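Local coordinates for protein 3-hydroxyacyl-CoA dehydrogenase (Archaeoglobus fulgidus, PDB 1ZEJ) that probably acts as an NAD-dependent dehydrogenase of the 3-hydroxyacyl-CoA dehydrogenase family, oxidising hydroxyacyl-CoA or related hydroxy acid substrates, and forms a homodimer, at residues E83-K88 and S108-D113; R124-H129 and K151-V156; M137-I142 and S174-F179; E141-R146 and V168-Q173. All blocks are in the same frame, centred on the assembly; numbering follows the deposited sequence.

Contact 1 (E83-K88 and S108-D113); sequences EDLNTK and SVISVD
The carboxylate of E83 reaches over to the loop at 108-110 and takes the N-H groups of V109 and I110, and weakly that of S108. OE2 accepts from V109 N at 2.9 Å and from I110 N at 3.0 Å. The I110 bond meets OE2 nearly end-on to its C-O bond, while V109 N comes from 42° above the carboxylate plane. OE1 adds the weak bond from S108 N at 3.3 Å. Chi1 of -167° sends E83 CG away from the backbone N, and the bend at chi2 turns the acid group to this loop. CG1 of I110 packs against the carboxylate, 3.2 Å from E83 OE2. This loop follows strand 103-105 of the Rossmann-type domain, and E83, K88 and S108 are predicted to bind NAD(+). Beside the acid, L85 CD1 meets I110 CG2 at 4.2 Å. L85 opens helix 85-96, where D84 is the N-cap: its OD2 accepts from both T87 N and T87 OG1. Farther out, Y235 OH of the second subunit bonds S111 N.

Contact 2 (R124-H129 and K151-V156); sequences RFLGVH and KTVAFV
R124 and T152 bring the two backbones closest, with their CA atoms 5.5 Å apart. From there strand 125-129 and helix 151-156 diverge, running in roughly the same direction at 37°, with axes 9.2 Å apart at closest. This is helix-on-sheet packing in the Rossmann-type NAD-binding domain: helix 150-162 lies on the sheet face that carries L126 and V128. No hydrogen bond joins the segments, and apolar side chains carry most of the contact. L126 points at the helix. Its CD1 sits 3.9 Å from T152 CG2 and 4.0 Å from V153 CA, and this one methyl bridges T152 and V153. Its CD2 faces V156 CG2 at 4.3 Å. L126 and T152 lie alongside each other, pointing opposite ways. I142 of the neighbouring strand also packs on L126 and V156. The next residue on this face, V128, meets the following helical turn. Just before the strand, R124 CA lies 3.4 Å from T152 OG1, whose hydroxyl also bonds D149. The R124 guanidinium leads away to A101, T99 and S121. Farther along, V128 CG2 touches V156 CG1 at 3.9 Å.

Contact 3 (M137-I142 and S174-F179); sequences MPLVEI and SLVNRF
L139 is the first residue of 137-142 to touch the helix start at 174-179. It points toward the helix, and its CD2 packs on V176 CG2 at 3.6 Å. Two residues on, E141 points the same way and carries the polar part. CG is anti to its own carbonyl carbon (chi1 -71°) and the chain is extended beyond it, which carries the carboxylate to the first turn of the helix. OE1 receives the S174 hydroxyl through its syn lone pair, with OG to OE1 at 2.5 Å. OE2 accepts from V176 N at 2.9 Å, on the syn side and 22° out of the carboxylate plane; the bond is nearly straight, at 168°. L175 N also lies 3.0 Å from E141 OE2. V176 CG2 rests against the carboxylate, 3.3 Å from OE2. S174 is the N-cap of this helix: its OG accepts from N177 N at 3.0 Å while giving its proton to E141. The acid thus sits at the helix N terminus. ND1 of H129, predicted to be important for catalysis, is hydrogen-bonded to E141 OE1. This His-Glu pairing is familiar from 3-hydroxyacyl-CoA dehydrogenases. Strand 139-144 lies between strands 125-130 and 166-171, and helix 175-193 leads from the NAD-binding domain into the C-terminal domain; R178, in the first turn of this helix, forms salt bridges with E186 and E193 of the second subunit.

Contact 4 (E141-R146 and V168-Q173); sequences EIVISR and VVCKGQ. With PE8 (3,6,9,12,15,18,21-heptaoxatricosane-1,23-diol), chain C.
I142 and I144 each use both N-H and C=O toward 168-173 in a regular parallel ladder. I142 N gives to V168 O at 2.8 Å, and I142 O takes C170 N at 2.7 Å. I144 N gives to C170 O at 2.9 Å. I144 O then accepts G172 N at 2.8 Å. CA-H...O contacts, such as V169 CA to I142 O, fill in between. Strands 139-144 and 166-171 are the two arms of a beta-alpha-beta crossover through helix 150-162. The second is the last strand of the sheet within this chain. Apolar contacts fall on both faces. On one, I144 CG2 touches V169 CG1 at 4.1 Å, and both side chains also touch V153 of the helix. On the other, V143 CG2 meets C170 CB at 4.3 Å. V143 CG1 lies against the G172 backbone. Separately, C170 SG approaches E141 OE2 at 3.8 Å. A polyether, probably from the crystallisation liquor, bends round K171. NZ bonds its O4, O7 and O10; a very short approach to O1 is doubtful. The far terminal oxygen of the polyether, O25, gives a hydrogen bond to R146 O at 2.8 Å.

How the contacts relate
From the N terminus, contact 1 comes first and closes a loop through helix 85-96 and strand 103-105 before any other contact opens. Contact 2 opens next, at strand 125-130. Contacts 3 and 4 both start on strand 139-144, before contact 2 closes at helix 150-162, so each crosses it. Contact 4 starts within the first segment of contact 3 and closes earlier, at strand 166-171, so its loop lies inside that of contact 3, which closes at helix 175-193. They share E141 and I142. Strands 125-130, 139-144 and 166-171 are neighbours in one sheet, joining contacts 2, 3 and 4. S108 O to N177 ND2 links contact 1 with contact 3. D113 and R146 form a salt bridge between contacts 1 and 4.

Contact 1 (E83-K88 and S108-D113)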
loop_
_atom_site.group_PDB
_atom_site.type_symbol
_atom_site.label_atom_id
_atom_site.label_comp_id
_atom_site.label_asym_id
_atom_site.label_seq_id
_atom_site.Cartn_x
_atom_site.Cartn_y
_atom_site.Cartn_z
ATOM N N GLU A 83 -13.498 0.411 -23.185
ATOM C CA GLU A 83 -12.917 -0.815 -22.647
ATOM C C GLU A 83 -13.720 -2.075 -23.058
ATOM O O GLU A 83 -14.490 -2.623 -22.250
ATOM C CB GLU A 83 -12.899 -0.737 -21.099
ATOM C CG GLU A 83 -12.026 -1.833 -20.414
ATOM C CD GLU A 83 -10.507 -1.588 -20.605
ATOM O OE1 GLU A 83 -10.127 -0.476 -21.061
ATOM O OE2 GLU A 83 -9.695 -2.496 -20.304
ATOM N N ASP A 84 -13.531 -2.503 -24.300
ATOM C CA ASP A 84 -14.237 -3.633 -24.879
ATOM C C ASP A 84 -13.291 -4.249 -25.913
ATOM O O ASP A 84 -12.739 -3.510 -26.716
ATOM C CB ASP A 84 -15.483 -3.114 -25.580
ATOM C CG ASP A 84 -16.226 -4.179 -26.316
ATOM O OD1 ASP A 84 -16.722 -5.122 -25.663
ATOM O OD2 ASP A 84 -16.312 -4.066 -27.552
ATOM N N LEU A 85 -13.108 -5.569 -25.896
ATOM C CA LEU A 85 -12.167 -6.239 -26.813
ATOM C C LEU A 85 -12.433 -5.940 -28.289
ATOM O O LEU A 85 -11.530 -5.494 -29.007
ATOM C CB LEU A 85 -12.163 -7.756 -26.600
ATOM C CG LEU A 85 -11.254 -8.598 -27.518
ATOM C CD1 LEU A 85 -9.793 -8.225 -27.389
ATOM C CD2 LEU A 85 -11.431 -10.074 -27.197
ATOM N N ASN A 86 -13.652 -6.173 -28.753
ATOM C CA ASN A 86 -13.948 -5.991 -30.174
ATOM C C ASN A 86 -13.785 -4.531 -30.647
ATOM O O ASN A 86 -13.337 -4.278 -31.782
ATOM C CB ASN A 86 -15.351 -6.507 -30.538
ATOM C CG ASN A 86 -15.534 -7.981 -30.242
ATOM O OD1 ASN A 86 -16.668 -8.455 -30.102
ATOM N ND2 ASN A 86 -14.429 -8.720 -30.142
ATOM N N THR A 87 -14.132 -3.575 -29.784
ATOM C CA THR A 87 -13.992 -2.152 -30.128
ATOM C C THR A 87 -12.517 -1.800 -30.280
ATOM O O THR A 87 -12.126 -1.128 -31.245
ATOM C CB THR A 87 -14.608 -1.226 -29.076
ATOM O OG1 THR A 87 -15.984 -1.576 -28.836
ATOM C CG2 THR A 87 -14.528 0.231 -29.534
ATOM N N LYS A 88 -11.700 -2.243 -29.342
ATOM C CA LYS A 88 -10.259 -1.959 -29.403
ATOM C C LYS A 88 -9.618 -2.623 -30.611
ATOM O O LYS A 88 -8.869 -1.984 -31.345
ATOM C CB LYS A 88 -9.539 -2.390 -28.108
ATOM C CG LYS A 88 -9.911 -1.484 -26.929
ATOM C CD LYS A 88 -9.087 -1.760 -25.684
ATOM C CE LYS A 88 -9.324 -0.689 -24.587
ATOM N NZ LYS A 88 -8.359 0.473 -24.736
ATOM N N SER A 108 -7.360 -0.858 -19.298
ATOM C CA SER A 108 -7.516 -1.029 -17.845
ATOM C C SER A 108 -7.339 -2.485 -17.443
ATOM O O SER A 108 -6.499 -2.801 -16.618
ATOM C CB SER A 108 -8.899 -0.552 -17.371
ATOM O OG SER A 108 -8.929 0.844 -17.109
ATOM N N VAL A 109 -8.178 -3.358 -17.993
ATOM C CA VAL A 109 -8.122 -4.767 -17.654
ATOM C C VAL A 109 -8.221 -5.727 -18.842
ATOM O O VAL A 109 -7.972 -6.914 -18.646
ATOM C CB VAL A 109 -9.229 -5.171 -16.676
ATOM C CG1 VAL A 109 -9.090 -4.397 -15.346
ATOM C CG2 VAL A 109 -10.617 -4.974 -17.298
ATOM N N ILE A 110 -8.639 -5.242 -20.018
ATOM C CA ILE A 110 -8.750 -6.095 -21.197
ATOM C C ILE A 110 -7.342 -6.607 -21.487
ATOM O O ILE A 110 -6.394 -5.825 -21.515
ATOM C CB ILE A 110 -9.311 -5.347 -22.430
ATOM C CG1 ILE A 110 -10.769 -4.903 -22.193
ATOM C CG2 ILE A 110 -9.286 -6.246 -23.695
ATOM C CD1 ILE A 110 -11.775 -6.019 -22.251
ATOM N N SER A 111 -7.230 -7.919 -21.647
ATOM C CA SER A 111 -5.948 -8.593 -21.880
ATOM C C SER A 111 -5.224 -8.125 -23.160
ATOM O O SER A 111 -5.788 -8.165 -24.257
ATOM C CB SER A 111 -6.247 -10.094 -21.957
ATOM O OG SER A 111 -5.198 -10.849 -22.487
ATOM N N VAL A 112 -3.971 -7.705 -23.034
ATOM C CA VAL A 112 -3.185 -7.299 -24.190
ATOM C C VAL A 112 -2.906 -8.463 -25.120
ATOM O O VAL A 112 -2.823 -8.270 -26.358
ATOM C CB VAL A 112 -1.845 -6.574 -23.820
ATOM C CG1 VAL A 112 -2.161 -5.284 -23.069
ATOM C CG2 VAL A 112 -0.902 -7.495 -22.998
ATOM N N ASP A 113 -2.783 -9.659 -24.552
ATOM C CA ASP A 113 -2.607 -10.852 -25.382
ATOM C C ASP A 113 -3.867 -11.143 -26.205
ATOM O O ASP A 113 -3.772 -11.519 -27.381
ATOM C CB ASP A 113 -2.188 -12.052 -24.545
ATOM C CG ASP A 113 -0.706 -11.978 -24.148
ATOM O OD1 ASP A 113 0.123 -12.446 -24.909
ATOM O OD2 ASP A 113 -0.396 -11.456 -23.086
#

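Contact 2 (R124-H129 and K151-V156)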
loop_
_atom_site.group_PDB
_atom_site.type_symbol
_atom_site.label_atom_id
_atom_site.label_comp_id
_atom_site.label_asym_id
_atom_site.label_seq_id
_atom_site.Cartn_x
_atom_site.Cartn_y
_atom_site.Cartn_z
ATOM N N ARG A 124 4.567 -4.925 -32.808
ATOM C CA ARG A 124 4.713 -3.509 -32.440
ATOM C C ARG A 124 3.500 -2.978 -31.685
ATOM O O ARG A 124 3.282 -1.784 -31.602
ATOM C CB ARG A 124 5.070 -2.649 -33.669
ATOM C CG ARG A 124 4.153 -2.832 -34.845
ATOM C CD ARG A 124 2.687 -2.434 -34.617
ATOM N NE ARG A 124 1.998 -2.630 -35.874
ATOM C CZ ARG A 124 1.799 -1.689 -36.792
ATOM N NH1 ARG A 124 2.060 -0.428 -36.547
ATOM N NH2 ARG A 124 1.262 -2.012 -37.938
ATOM N N PHE A 125 2.749 -3.888 -31.062
ATOM C CA PHE A 125 1.603 -3.552 -30.239
ATOM C C PHE A 125 1.964 -3.852 -28.784
ATOM O O PHE A 125 2.600 -4.891 -28.467
ATOM C CB PHE A 125 0.381 -4.424 -30.576
ATOM C CG PHE A 125 -0.757 -4.253 -29.592
ATOM C CD1 PHE A 125 -1.450 -3.072 -29.542
ATOM C CD2 PHE A 125 -1.082 -5.261 -28.687
ATOM C CE1 PHE A 125 -2.459 -2.865 -28.606
ATOM C CE2 PHE A 125 -2.095 -5.089 -27.766
ATOM C CZ PHE A 125 -2.811 -3.864 -27.740
ATOM N N LEU A 126 1.540 -2.959 -27.911
ATOM C CA LEU A 126 1.659 -3.202 -26.488
ATOM C C LEU A 126 0.647 -2.371 -25.725
ATOM O O LEU A 126 -0.006 -1.477 -26.290
ATOM C CB LEU A 126 3.099 -2.962 -26.072
ATOM C CG LEU A 126 3.785 -1.651 -25.712
ATOM C CD1 LEU A 126 5.295 -1.705 -25.956
ATOM C CD2 LEU A 126 3.157 -0.394 -26.146
ATOM N N GLY A 127 0.521 -2.653 -24.449
ATOM C CA GLY A 127 -0.402 -1.919 -23.587
ATOM C C GLY A 127 0.415 -0.817 -22.949
ATOM O O GLY A 127 1.576 -1.024 -22.574
ATOM N N VAL A 128 -0.185 0.364 -22.816
ATOM C CA VAL A 128 0.433 1.451 -21.997
ATOM C C VAL A 128 -0.653 1.962 -21.069
ATOM O O VAL A 128 -1.602 2.649 -21.545
ATOM C CB VAL A 128 1.045 2.603 -22.838
ATOM C CG1 VAL A 128 1.521 3.724 -21.999
ATOM C CG2 VAL A 128 2.171 2.142 -23.677
ATOM N N HIS A 129 -0.508 1.641 -19.780
ATOM C CA HIS A 129 -1.453 1.871 -18.719
ATOM C C HIS A 129 -1.072 3.132 -17.930
ATOM O O HIS A 129 -0.089 3.171 -17.193
ATOM C CB HIS A 129 -1.476 0.614 -17.843
ATOM C CG HIS A 129 -2.374 0.689 -16.661
ATOM N ND1 HIS A 129 -2.099 0.009 -15.491
ATOM C CD2 HIS A 129 -3.559 1.329 -16.463
ATOM C CE1 HIS A 129 -3.057 0.260 -14.611
ATOM N NE2 HIS A 129 -3.947 1.065 -15.176
ATOM N N LYS A 151 12.390 -4.071 -29.314
ATOM C CA LYS A 151 12.586 -2.755 -29.934
ATOM C C LYS A 151 11.411 -1.830 -29.688
ATOM O O LYS A 151 11.620 -0.632 -29.432
ATOM C CB LYS A 151 12.814 -2.924 -31.438
ATOM C CG LYS A 151 12.460 -1.767 -32.310
ATOM N N THR A 152 10.204 -2.390 -29.776
ATOM C CA THR A 152 8.985 -1.630 -29.527
ATOM C C THR A 152 8.901 -1.218 -28.058
ATOM O O THR A 152 8.593 -0.073 -27.753
ATOM C CB THR A 152 7.729 -2.409 -29.915
ATOM O OG1 THR A 152 7.818 -2.755 -31.292
ATOM C CG2 THR A 152 6.467 -1.565 -29.680
ATOM N N VAL A 153 9.204 -2.141 -27.153
ATOM C CA VAL A 153 9.256 -1.789 -25.764
ATOM C C VAL A 153 10.253 -0.683 -25.463
ATOM O O VAL A 153 9.919 0.275 -24.761
ATOM C CB VAL A 153 9.571 -3.006 -24.866
ATOM C CG1 VAL A 153 9.515 -2.586 -23.416
ATOM C CG2 VAL A 153 8.591 -4.124 -25.158
ATOM N N ALA A 154 11.491 -0.829 -25.932
ATOM C CA ALA A 154 12.527 0.149 -25.592
ATOM C C ALA A 154 12.220 1.554 -26.152
ATOM O O ALA A 154 12.490 2.567 -25.505
ATOM C CB ALA A 154 13.880 -0.338 -26.098
ATOM N N PHE A 155 11.672 1.604 -27.349
ATOM C CA PHE A 155 11.226 2.836 -27.953
ATOM C C PHE A 155 10.152 3.533 -27.095
ATOM O O PHE A 155 10.298 4.695 -26.730
ATOM C CB PHE A 155 10.666 2.566 -29.329
ATOM C CG PHE A 155 10.288 3.808 -30.068
ATOM C CD1 PHE A 155 11.232 4.509 -30.807
ATOM C CD2 PHE A 155 9.022 4.293 -30.033
ATOM C CE1 PHE A 155 10.866 5.692 -31.528
ATOM C CE2 PHE A 155 8.668 5.469 -30.749
ATOM C CZ PHE A 155 9.588 6.143 -31.474
ATOM N N VAL A 156 9.124 2.798 -26.732
ATOM C CA VAL A 156 8.024 3.355 -25.914
ATOM C C VAL A 156 8.483 3.695 -24.504
ATOM O O VAL A 156 8.166 4.761 -23.998
ATOM C CB VAL A 156 6.816 2.447 -25.910
ATOM C CG1 VAL A 156 5.702 3.039 -25.039
ATOM C CG2 VAL A 156 6.319 2.267 -27.311
#

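Contact 3 (M137-I142 and S174-F179)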
loop_
_atom_site.group_PDB
_atom_site.type_symbol
_atom_site.label_atom_id
_atom_site.label_comp_id
_atom_site.label_asym_id
_atom_site.label_seq_id
_atom_site.Cartn_x
_atom_site.Cartn_y
_atom_site.Cartn_z
HETATM N N MSE A 137 -0.110 12.013 -12.630
HETATM C CA MSE A 137 0.399 10.855 -11.910
HETATM C C MSE A 137 1.645 10.364 -12.662
HETATM O O MSE A 137 1.599 10.215 -13.863
HETATM C CB MSE A 137 -0.649 9.741 -11.876
HETATM C CG MSE A 137 -1.901 10.103 -11.134
HETATM SE SE MSE A 137 -1.603 10.701 -9.369
HETATM C CE MSE A 137 -1.353 9.045 -8.506
ATOM N N PRO A 138 2.768 10.157 -11.947
ATOM C CA PRO A 138 4.030 9.806 -12.612
ATOM C C PRO A 138 4.178 8.401 -13.169
ATOM O O PRO A 138 4.944 8.229 -14.126
ATOM C CB PRO A 138 5.072 10.081 -11.512
ATOM C CG PRO A 138 4.347 9.898 -10.260
ATOM C CD PRO A 138 2.980 10.402 -10.514
ATOM N N LEU A 139 3.449 7.412 -12.645
ATOM C CA LEU A 139 3.642 6.033 -13.090
ATOM C C LEU A 139 2.918 5.730 -14.394
ATOM O O LEU A 139 1.748 6.106 -14.580
ATOM C CB LEU A 139 3.247 5.023 -11.988
ATOM C CG LEU A 139 3.485 3.568 -12.383
ATOM C CD1 LEU A 139 4.984 3.196 -12.268
ATOM C CD2 LEU A 139 2.703 2.660 -11.547
ATOM N N VAL A 140 3.636 5.104 -15.318
ATOM C CA VAL A 140 3.011 4.499 -16.481
ATOM C C VAL A 140 3.574 3.094 -16.583
ATOM O O VAL A 140 4.785 2.894 -16.505
ATOM C CB VAL A 140 3.255 5.281 -17.775
ATOM C CG1 VAL A 140 2.527 4.652 -18.924
ATOM C CG2 VAL A 140 2.815 6.691 -17.612
ATOM N N GLU A 141 2.691 2.129 -16.724
ATOM C CA GLU A 141 3.081 0.738 -16.932
ATOM C C GLU A 141 3.010 0.392 -18.405
ATOM O O GLU A 141 2.044 0.739 -19.076
ATOM C CB GLU A 141 2.161 -0.203 -16.204
ATOM C CG GLU A 141 2.321 -0.191 -14.700
ATOM C CD GLU A 141 1.335 -1.141 -14.034
ATOM O OE1 GLU A 141 0.148 -1.168 -14.489
ATOM O OE2 GLU A 141 1.745 -1.890 -13.088
ATOM N N ILE A 142 4.042 -0.258 -18.910
ATOM C CA ILE A 142 3.960 -0.875 -20.231
ATOM C C ILE A 142 3.643 -2.320 -20.006
ATOM O O ILE A 142 4.365 -2.980 -19.250
ATOM C CB ILE A 142 5.288 -0.746 -20.963
ATOM C CG1 ILE A 142 5.560 0.746 -21.258
ATOM C CG2 ILE A 142 5.315 -1.647 -22.213
ATOM C CD1 ILE A 142 6.894 1.036 -21.830
ATOM N N SER A 174 -0.927 -5.949 -15.745
ATOM C CA SER A 174 -0.511 -4.846 -14.887
ATOM C C SER A 174 -0.150 -5.267 -13.444
ATOM O O SER A 174 -0.951 -5.932 -12.763
ATOM C CB SER A 174 -1.644 -3.806 -14.816
ATOM O OG SER A 174 -1.480 -2.922 -13.733
ATOM N N LEU A 175 0.995 -4.791 -12.952
ATOM C CA LEU A 175 1.420 -5.035 -11.571
ATOM C C LEU A 175 0.575 -4.265 -10.583
ATOM O O LEU A 175 0.195 -4.768 -9.534
ATOM C CB LEU A 175 2.901 -4.669 -11.376
ATOM C CG LEU A 175 3.945 -5.383 -12.257
ATOM C CD1 LEU A 175 5.349 -5.001 -11.787
ATOM C CD2 LEU A 175 3.813 -6.880 -12.234
ATOM N N VAL A 176 0.236 -3.026 -10.932
ATOM C CA VAL A 176 -0.698 -2.245 -10.164
ATOM C C VAL A 176 -2.038 -2.937 -10.004
ATOM O O VAL A 176 -2.549 -2.971 -8.900
ATOM C CB VAL A 176 -0.930 -0.830 -10.816
ATOM C CG1 VAL A 176 -2.082 -0.119 -10.125
ATOM C CG2 VAL A 176 0.359 -0.022 -10.758
ATOM N N ASN A 177 -2.627 -3.475 -11.069
ATOM C CA ASN A 177 -3.931 -4.170 -10.991
ATOM C C ASN A 177 -3.768 -5.386 -10.077
ATOM O O ASN A 177 -4.636 -5.711 -9.261
ATOM C CB ASN A 177 -4.417 -4.586 -12.378
ATOM C CG ASN A 177 -5.027 -3.413 -13.178
ATOM O OD1 ASN A 177 -5.144 -2.305 -12.672
ATOM N ND2 ASN A 177 -5.378 -3.676 -14.439
ATOM N N ARG A 178 -2.613 -6.057 -10.186
ATOM C CA ARG A 178 -2.380 -7.283 -9.392
ATOM C C ARG A 178 -2.339 -6.942 -7.919
ATOM O O ARG A 178 -2.948 -7.626 -7.116
ATOM C CB ARG A 178 -1.076 -7.964 -9.850
ATOM C CG ARG A 178 -1.258 -8.704 -11.187
ATOM C CD ARG A 178 0.074 -9.302 -11.650
ATOM N NE ARG A 178 0.525 -10.351 -10.740
ATOM C CZ ARG A 178 1.561 -11.123 -11.007
ATOM N NH1 ARG A 178 2.236 -10.947 -12.136
ATOM N NH2 ARG A 178 1.909 -12.061 -10.162
ATOM N N PHE A 179 -1.589 -5.897 -7.561
ATOM C CA PHE A 179 -1.492 -5.472 -6.170
ATOM C C PHE A 179 -2.829 -4.948 -5.645
ATOM O O PHE A 179 -3.192 -5.257 -4.541
ATOM C CB PHE A 179 -0.415 -4.420 -5.931
ATOM C CG PHE A 179 0.960 -4.989 -5.776
ATOM C CD1 PHE A 179 1.227 -5.933 -4.797
ATOM C CD2 PHE A 179 1.976 -4.604 -6.647
ATOM C CE1 PHE A 179 2.484 -6.434 -4.660
ATOM C CE2 PHE A 179 3.231 -5.111 -6.494
ATOM C CZ PHE A 179 3.490 -6.016 -5.516
#

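Contact 4 (E141-R146 and V168-Q173)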
loop_
_atom_site.group_PDB
_atom_site.type_symbol
_atom_site.label_atom_id
_atom_site.label_comp_id
_atom_site.label_asym_id
_atom_site.label_seq_id
_atom_site.Cartn_x
_atom_site.Cartn_y
_atom_site.Cartn_z
ATOM N N GLU A 141 2.691 2.129 -16.724
ATOM C CA GLU A 141 3.081 0.738 -16.932
ATOM C C GLU A 141 3.010 0.392 -18.405
ATOM O O GLU A 141 2.044 0.739 -19.076
ATOM C CB GLU A 141 2.161 -0.203 -16.204
ATOM C CG GLU A 141 2.321 -0.191 -14.700
ATOM C CD GLU A 141 1.335 -1.141 -14.034
ATOM O OE1 GLU A 141 0.148 -1.168 -14.489
ATOM O OE2 GLU A 141 1.745 -1.890 -13.088
ATOM N N ILE A 142 4.042 -0.258 -18.910
ATOM C CA ILE A 142 3.960 -0.875 -20.231
ATOM C C ILE A 142 3.643 -2.320 -20.006
ATOM O O ILE A 142 4.365 -2.980 -19.250
ATOM C CB ILE A 142 5.288 -0.746 -20.963
ATOM C CG1 ILE A 142 5.560 0.746 -21.258
ATOM C CG2 ILE A 142 5.315 -1.647 -22.213
ATOM C CD1 ILE A 142 6.894 1.036 -21.830
ATOM N N VAL A 143 2.594 -2.815 -20.665
ATOM C CA VAL A 143 2.162 -4.182 -20.468
ATOM C C VAL A 143 2.322 -4.880 -21.812
ATOM O O VAL A 143 1.629 -4.556 -22.763
ATOM C CB VAL A 143 0.730 -4.241 -19.968
ATOM C CG1 VAL A 143 0.330 -5.687 -19.650
ATOM C CG2 VAL A 143 0.555 -3.379 -18.723
ATOM N N ILE A 144 3.257 -5.810 -21.876
ATOM C CA ILE A 144 3.571 -6.461 -23.122
ATOM C C ILE A 144 2.819 -7.784 -23.331
ATOM O O ILE A 144 2.484 -8.507 -22.392
ATOM C CB ILE A 144 5.087 -6.598 -23.328
ATOM C CG1 ILE A 144 5.724 -7.633 -22.414
ATOM C CG2 ILE A 144 5.764 -5.222 -23.132
ATOM C CD1 ILE A 144 7.053 -8.074 -22.906
ATOM N N SER A 145 2.555 -8.087 -24.585
ATOM C CA SER A 145 1.984 -9.372 -24.934
ATOM C C SER A 145 3.127 -10.336 -25.219
ATOM O O SER A 145 4.292 -9.915 -25.272
ATOM C CB SER A 145 1.084 -9.228 -26.129
ATOM O OG SER A 145 1.807 -9.224 -27.354
ATOM N N ARG A 146 2.786 -11.609 -25.448
ATOM C CA ARG A 146 3.792 -12.607 -25.930
ATOM C C ARG A 146 4.349 -12.297 -27.308
ATOM O O ARG A 146 5.367 -12.820 -27.677
ATOM C CB ARG A 146 3.222 -14.022 -25.906
ATOM C CG ARG A 146 2.017 -14.287 -26.773
ATOM C CD ARG A 146 1.396 -15.619 -26.358
ATOM N NE ARG A 146 0.527 -16.149 -27.396
ATOM C CZ ARG A 146 -0.758 -15.836 -27.528
ATOM N NH1 ARG A 146 -1.335 -14.951 -26.715
ATOM N NH2 ARG A 146 -1.461 -16.381 -28.504
ATOM N N VAL A 168 7.347 1.275 -15.590
ATOM C CA VAL A 168 7.540 -0.115 -15.230
ATOM C C VAL A 168 6.990 -0.986 -16.373
ATOM O O VAL A 168 5.856 -0.779 -16.819
ATOM C CB VAL A 168 6.809 -0.485 -13.899
ATOM C CG1 VAL A 168 6.947 -1.957 -13.596
ATOM C CG2 VAL A 168 7.375 0.299 -12.729
ATOM N N VAL A 169 7.815 -1.934 -16.841
ATOM C CA VAL A 169 7.429 -2.852 -17.915
ATOM C C VAL A 169 6.983 -4.159 -17.302
ATOM O O VAL A 169 7.715 -4.696 -16.476
ATOM C CB VAL A 169 8.616 -3.111 -18.878
ATOM C CG1 VAL A 169 8.156 -4.010 -20.019
ATOM C CG2 VAL A 169 9.172 -1.814 -19.445
ATOM N N CYS A 170 5.807 -4.646 -17.707
ATOM C CA CYS A 170 5.105 -5.773 -17.087
ATOM C C CYS A 170 4.836 -6.747 -18.218
ATOM O O CYS A 170 4.585 -6.290 -19.307
ATOM C CB CYS A 170 3.668 -5.373 -16.578
ATOM S SG CYS A 170 3.503 -4.027 -15.683
ATOM N N LYS A 171 4.828 -8.043 -17.934
ATOM C CA LYS A 171 4.430 -9.063 -18.903
ATOM C C LYS A 171 2.985 -9.470 -18.677
ATOM O O LYS A 171 2.610 -9.908 -17.589
ATOM C CB LYS A 171 5.354 -10.293 -18.852
ATOM C CG LYS A 171 6.742 -10.073 -19.446
ATOM C CD LYS A 171 7.385 -11.419 -19.908
ATOM C CE LYS A 171 8.876 -11.243 -20.334
ATOM N NZ LYS A 171 9.749 -10.799 -19.208
ATOM N N GLY A 172 2.172 -9.309 -19.708
ATOM C CA GLY A 172 0.814 -9.816 -19.758
ATOM C C GLY A 172 -0.220 -9.106 -18.913
ATOM O O GLY A 172 -1.340 -8.875 -19.400
ATOM N N GLN A 173 0.114 -8.795 -17.654
ATOM C CA GLN A 173 -0.828 -8.123 -16.715
ATOM C C GLN A 173 -0.153 -6.978 -16.019
ATOM O O GLN A 173 1.012 -7.069 -15.675
ATOM C CB GLN A 173 -1.359 -9.061 -15.621
ATOM C CG GLN A 173 -2.100 -10.242 -16.142
ATOM C CD GLN A 173 -2.572 -11.164 -15.074
ATOM O OE1 GLN A 173 -2.777 -10.768 -13.924
ATOM N NE2 GLN A 173 -2.748 -12.420 -15.439
HETATM O O1 PE8 C . 9.264 -12.512 -17.472
HETATM C C2 PE8 C . 8.206 -12.214 -16.537
HETATM C C3 PE8 C . 8.685 -11.130 -15.589
HETATM O O4 PE8 C . 8.834 -9.929 -16.355
HETATM C C5 PE8 C . 9.773 -8.997 -15.812
HETATM C C6 PE8 C . 10.405 -8.146 -16.911
HETATM O O7 PE8 C . 9.534 -8.015 -18.041
HETATM C C8 PE8 C . 9.941 -6.917 -18.845
HETATM C C9 PE8 C . 9.473 -7.140 -20.280
HETATM O O10 PE8 C . 10.206 -8.205 -20.897
HETATM C C11 PE8 C . 11.536 -7.852 -21.266
HETATM C C12 PE8 C . 12.043 -8.844 -22.307
HETATM O O13 PE8 C . 11.508 -8.482 -23.585
HETATM C C14 PE8 C . 10.318 -9.199 -23.922
HETATM C C15 PE8 C . 10.074 -9.068 -25.422
HETATM O O16 PE8 C . 10.335 -10.325 -26.045
HETATM C C17 PE8 C . 11.518 -10.428 -26.841
HETATM C C18 PE8 C . 11.183 -11.094 -28.179
HETATM O O19 PE8 C . 10.416 -12.287 -28.000
HETATM C C20 PE8 C . 9.319 -12.349 -28.926
HETATM C C21 PE8 C . 8.898 -13.788 -29.237
HETATM O O22 PE8 C . 8.735 -14.560 -28.043
HETATM C C23 PE8 C . 7.613 -15.455 -28.067
HETATM C C24 PE8 C . 7.264 -15.817 -26.631
HETATM O O25 PE8 C . 6.647 -14.691 -25.967
#